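Local coordinates for glucose dehydrogenase (Haloferax mediterranei, PDB 2B5W), which catalyses the zinc-dependent oxidation of D-glucose and other aldose sugars, passing electrons to NAD(+) or, preferably, NADP(+), at residues A[1-5]-A[124-128]; A[132-136]-A[305-310]. The protein carries 1 engineered substitution. All coordinates share one frame; numbering follows the deposited sequence.

Interaction 1: A[1-5]-A[124-128]; sequences MKAIA and MSEFF
Met124 O is gripped by two groups of the N-terminal strand: Ile4 N donates a hydrogen bond to it at 2.9 Å, and Ala3 CA brings a CA-H...O contact at 3.1 Å. This is half of a single antiparallel beta bridge in the GroES-like catalytic domain of a zinc-containing alcohol dehydrogenase. The other half is Glu126 N bonded to Lys2 O at 3.2 Å, a carbonyl also approached by the CA-H of Ser125. Ala3 and Ser125 thus form a non-hydrogen-bonded pair, their CB atoms 3.7 Å apart. Beyond the bridge a side chain takes over the pairing. Glu126, its chain extended beyond CG, reaches back so that OE1 accepts Lys2 N at 3.0 Å in a nearly straight bond (176°). The N-H meets the anti side of the carboxylate, 31° out of its plane, while Lys2 NZ stays well away from OE1. Met1 sends its straight thioether chain across the end of the bridge. With CG between the backbone N and the carbonyl carbon (chi1 73°), its sulfur comes to the edge of the Phe127 ring, near its plane, and takes a weak hydrogen bond from Phe127 N. At the other end the CB atoms of Ile4 and Met124 touch, and the tip of Met124 turns away, packing against Val35 and Val37 of strand 27-37. Strand 14-17 pairs with strand 2-7, Ile16 bonding the backbone of Ala3. Ser125 OG, bonded to Phe127 O at 2.6 Å from above the carbonyl plane, holds the turn into strand 127-131, and Met1 CE lies 3.4 Å from that same Phe127 O.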
# COMPACT_ATOMS: atom_id res chain seq x y z
N MET A 1 -0.20 -44.81 11.66
CA MET A 1 0.74 -43.82 12.21
C MET A 1 0.04 -42.90 13.21
O MET A 1 -1.18 -42.73 13.17
CB MET A 1 1.31 -42.98 11.12
CG MET A 1 0.35 -42.03 10.55
SD MET A 1 1.08 -41.12 9.31
CE MET A 1 -0.10 -40.19 8.71
N LYS A 2 0.86 -42.28 14.05
CA LYS A 2 0.39 -41.33 15.05
C LYS A 2 0.31 -39.94 14.45
O LYS A 2 1.10 -39.62 13.58
CB LYS A 2 1.28 -41.30 16.28
CG LYS A 2 1.05 -42.57 17.16
CD LYS A 2 1.91 -42.67 18.42
CE LYS A 2 1.66 -43.99 19.16
NZ LYS A 2 2.52 -44.18 20.36
N ALA A 3 -0.65 -39.15 14.91
CA ALA A 3 -0.80 -37.75 14.50
C ALA A 3 -1.39 -36.94 15.66
O ALA A 3 -2.01 -37.50 16.56
CB ALA A 3 -1.66 -37.65 13.30
N ILE A 4 -1.18 -35.63 15.65
CA ILE A 4 -1.69 -34.73 16.66
C ILE A 4 -2.80 -33.92 16.02
O ILE A 4 -2.59 -33.28 14.99
CB ILE A 4 -0.58 -33.80 17.22
CG1 ILE A 4 0.59 -34.62 17.78
CG2 ILE A 4 -1.16 -32.86 18.25
CD1 ILE A 4 0.25 -35.56 18.88
N ALA A 5 -3.99 -33.96 16.61
CA ALA A 5 -5.19 -33.40 15.98
C ALA A 5 -6.07 -32.67 16.99
O ALA A 5 -5.96 -32.90 18.19
CB ALA A 5 -5.98 -34.48 15.33
N MET A 124 1.52 -32.62 11.45
CA MET A 124 1.87 -33.26 12.71
C MET A 124 1.45 -34.73 12.70
O MET A 124 0.55 -35.14 13.43
CB MET A 124 1.25 -32.54 13.91
CG MET A 124 1.90 -31.24 14.19
SD MET A 124 1.24 -30.44 15.64
CE MET A 124 2.30 -28.98 15.67
N SER A 125 2.10 -35.49 11.85
CA SER A 125 1.89 -36.92 11.72
C SER A 125 3.24 -37.50 11.39
O SER A 125 4.13 -36.78 10.96
CB SER A 125 0.85 -37.26 10.64
OG SER A 125 1.18 -36.75 9.37
N GLU A 126 3.43 -38.81 11.60
CA GLU A 126 4.74 -39.38 11.37
C GLU A 126 5.18 -39.30 9.91
O GLU A 126 6.37 -39.23 9.64
CB GLU A 126 4.80 -40.81 11.91
CG GLU A 126 4.64 -40.83 13.42
CD GLU A 126 4.73 -42.20 14.04
OE1 GLU A 126 3.76 -42.98 13.92
OE2 GLU A 126 5.77 -42.48 14.68
N PHE A 127 4.21 -39.34 9.00
CA PHE A 127 4.44 -39.24 7.56
C PHE A 127 3.40 -38.33 6.93
O PHE A 127 2.29 -38.18 7.44
CB PHE A 127 4.38 -40.60 6.85
CG PHE A 127 5.40 -41.57 7.32
CD1 PHE A 127 6.62 -41.72 6.66
CD2 PHE A 127 5.17 -42.31 8.47
CE1 PHE A 127 7.57 -42.60 7.13
CE2 PHE A 127 6.13 -43.18 8.95
CZ PHE A 127 7.32 -43.34 8.28
N PHE A 128 3.77 -37.70 5.82
CA PHE A 128 2.83 -36.98 4.99
C PHE A 128 3.26 -37.05 3.52
O PHE A 128 4.41 -37.38 3.22
CB PHE A 128 2.64 -35.52 5.47
CG PHE A 128 3.86 -34.64 5.34
CD1 PHE A 128 4.77 -34.53 6.39
CD2 PHE A 128 4.10 -33.94 4.17
CE1 PHE A 128 5.89 -33.70 6.28
CE2 PHE A 128 5.23 -33.11 4.04
CZ PHE A 128 6.12 -33.00 5.08

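Interaction 2: A[132-136]-A[305-310]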
# COMPACT_ATOMS: atom_id res chain seq x y z
N GLU A 132 5.48 -32.69 -5.43
CA GLU A 132 6.86 -32.19 -5.45
C GLU A 132 6.95 -30.68 -5.67
O GLU A 132 7.86 -30.03 -5.16
CB GLU A 132 7.74 -32.92 -6.44
CG GLU A 132 7.29 -32.76 -7.88
CD GLU A 132 8.21 -33.44 -8.89
OE1 GLU A 132 9.43 -33.44 -8.68
OE2 GLU A 132 7.69 -33.98 -9.90
N LYS A 133 6.00 -30.10 -6.38
CA LYS A 133 6.02 -28.68 -6.66
C LYS A 133 5.82 -27.82 -5.41
O LYS A 133 6.13 -26.65 -5.43
CB LYS A 133 4.96 -28.32 -7.71
CG LYS A 133 3.54 -28.50 -7.25
CD LYS A 133 2.55 -28.42 -8.45
CE LYS A 133 2.42 -26.99 -8.96
NZ LYS A 133 1.47 -26.86 -10.13
N TYR A 134 5.28 -28.43 -4.35
CA TYR A 134 5.06 -27.78 -3.06
C TYR A 134 6.01 -28.28 -1.98
O TYR A 134 5.81 -27.96 -0.80
CB TYR A 134 3.61 -27.94 -2.59
CG TYR A 134 2.59 -27.43 -3.61
CD1 TYR A 134 2.77 -26.22 -4.24
CD2 TYR A 134 1.51 -28.21 -3.98
CE1 TYR A 134 1.87 -25.76 -5.18
CE2 TYR A 134 0.60 -27.75 -4.92
CZ TYR A 134 0.80 -26.53 -5.53
OH TYR A 134 -0.08 -26.05 -6.51
N LEU A 135 7.04 -29.02 -2.36
CA LEU A 135 8.10 -29.44 -1.45
C LEU A 135 9.32 -28.64 -1.83
O LEU A 135 9.80 -28.72 -2.97
CB LEU A 135 8.39 -30.94 -1.53
CG LEU A 135 7.28 -31.81 -0.94
CD1 LEU A 135 7.42 -33.27 -1.24
CD2 LEU A 135 7.14 -31.56 0.59
N VAL A 136 9.86 -27.89 -0.87
CA VAL A 136 11.03 -27.08 -1.11
C VAL A 136 12.24 -27.73 -0.46
O VAL A 136 12.31 -27.89 0.75
CB VAL A 136 10.84 -25.66 -0.55
CG1 VAL A 136 12.08 -24.81 -0.84
CG2 VAL A 136 9.56 -25.03 -1.11
N HIS A 305 4.99 -18.42 -0.77
CA HIS A 305 5.15 -19.48 -1.75
C HIS A 305 6.61 -19.80 -1.99
O HIS A 305 7.50 -19.37 -1.26
CB HIS A 305 4.41 -19.14 -3.06
CG HIS A 305 3.98 -20.37 -3.81
ND1 HIS A 305 3.30 -21.41 -3.20
CD2 HIS A 305 4.19 -20.74 -5.10
CE1 HIS A 305 3.08 -22.35 -4.11
NE2 HIS A 305 3.61 -21.98 -5.26
N VAL A 306 6.85 -20.69 -2.95
CA VAL A 306 8.13 -21.35 -3.10
C VAL A 306 9.31 -20.39 -3.08
O VAL A 306 10.28 -20.65 -2.38
CB VAL A 306 8.16 -22.26 -4.34
CG1 VAL A 306 9.57 -22.75 -4.63
CG2 VAL A 306 7.22 -23.45 -4.13
N GLU A 307 9.26 -19.30 -3.83
CA GLU A 307 10.40 -18.37 -3.86
C GLU A 307 10.71 -17.80 -2.48
O GLU A 307 11.86 -17.48 -2.18
CB GLU A 307 10.13 -17.22 -4.82
CG GLU A 307 10.09 -17.62 -6.27
CD GLU A 307 9.83 -16.43 -7.20
OE1 GLU A 307 9.95 -15.25 -6.74
OE2 GLU A 307 9.50 -16.67 -8.38
N HIS A 308 9.68 -17.63 -1.67
CA HIS A 308 9.86 -17.09 -0.32
C HIS A 308 10.50 -18.10 0.60
O HIS A 308 11.29 -17.74 1.48
CB HIS A 308 8.52 -16.64 0.26
CG HIS A 308 7.77 -15.70 -0.62
ND1 HIS A 308 6.52 -15.98 -1.14
CD2 HIS A 308 8.16 -14.51 -1.15
CE1 HIS A 308 6.16 -14.97 -1.92
NE2 HIS A 308 7.13 -14.07 -1.94
N PHE A 309 10.16 -19.37 0.41
CA PHE A 309 10.79 -20.46 1.17
C PHE A 309 12.27 -20.58 0.78
O PHE A 309 13.13 -20.75 1.63
CB PHE A 309 10.09 -21.82 0.95
CG PHE A 309 8.75 -21.98 1.63
CD1 PHE A 309 7.65 -21.21 1.26
CD2 PHE A 309 8.57 -22.93 2.64
CE1 PHE A 309 6.41 -21.32 1.88
CE2 PHE A 309 7.29 -23.09 3.24
CZ PHE A 309 6.23 -22.27 2.89
N GLU A 310 12.59 -20.45 -0.51
CA GLU A 310 13.99 -20.44 -0.93
C GLU A 310 14.78 -19.27 -0.33
O GLU A 310 15.87 -19.44 0.19
CB GLU A 310 14.11 -20.46 -2.47
CG GLU A 310 13.64 -21.74 -3.11
CD GLU A 310 13.64 -21.66 -4.66
OE1 GLU A 310 14.02 -20.64 -5.24
OE2 GLU A 310 13.18 -22.63 -5.25
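Val136 carries most of this contact, its two methyls spread over the first turn of helix 306-318. CG2, beside the backbone N, meets Phe309 CB at 3.9 Å and Val306 CG2 at 4.1 Å, while CG1, anti to that N (chi1 -179°), reaches past Phe309 CB to Glu310 CG. Val306 CG2 also lies against Lys133 O at 3.6 Å, where the helix start meets the 3-10 segment 132-133. Replacing Val136 with an alanine would probably leave Phe309 CB and the aliphatic part of Glu310 without their methyl partners and open a gap between strand and helix. Farther along, Tyr134 CE1 meets His305 CE1 at 3.8 Å, in the plane of the imidazole at its edge. The two rings meet rim to rim, planes at 62°, neither lying over the other. The contact as a whole joins the GroES-like domain, through strand 135-137 and the residues before it, to the Rossmann-type nucleotide-binding domain, where helix 306-318 follows strand 297-300. In the next layer, Lys133 CG lies over the centre of one Tyr134 face, 3.6 Å above it, and Val306 CG2 sits over one face of the His305 ring, toward its rim. His305 is the N-cap residue; its backbone N-H lies in the plane of the ring of His308, third residue of the helix, and donates to ND1 at 2.9 Å. His308 NE2 in turn bonds Glu160 OE1 of helix 149-164. Phe309 packs against Ile149, Glu150 and Ser153 of that helix; Glu150 binds the catalytic zinc and the substrate.

The centres of interactions 1 and 2 lie about 22 Å apart, and they come in series along the chain: the first closes at 124-128 before the second opens at 132-136. Strands 127-131 and 135-137, consecutive in sequence, belong to one mixed sheet and connect the two, with Phe128 CE2 packed 4.2 Å from Leu135 CD2. Interaction 1 stays within the catalytic domain, joining the strand 2-7 that starts the chain to the entry of strand 127-131. Interaction 2 spans the two domains, bringing the next strand, 135-137, and the residues before it to helix 306-318, near the cleft where zinc and NADP are bound.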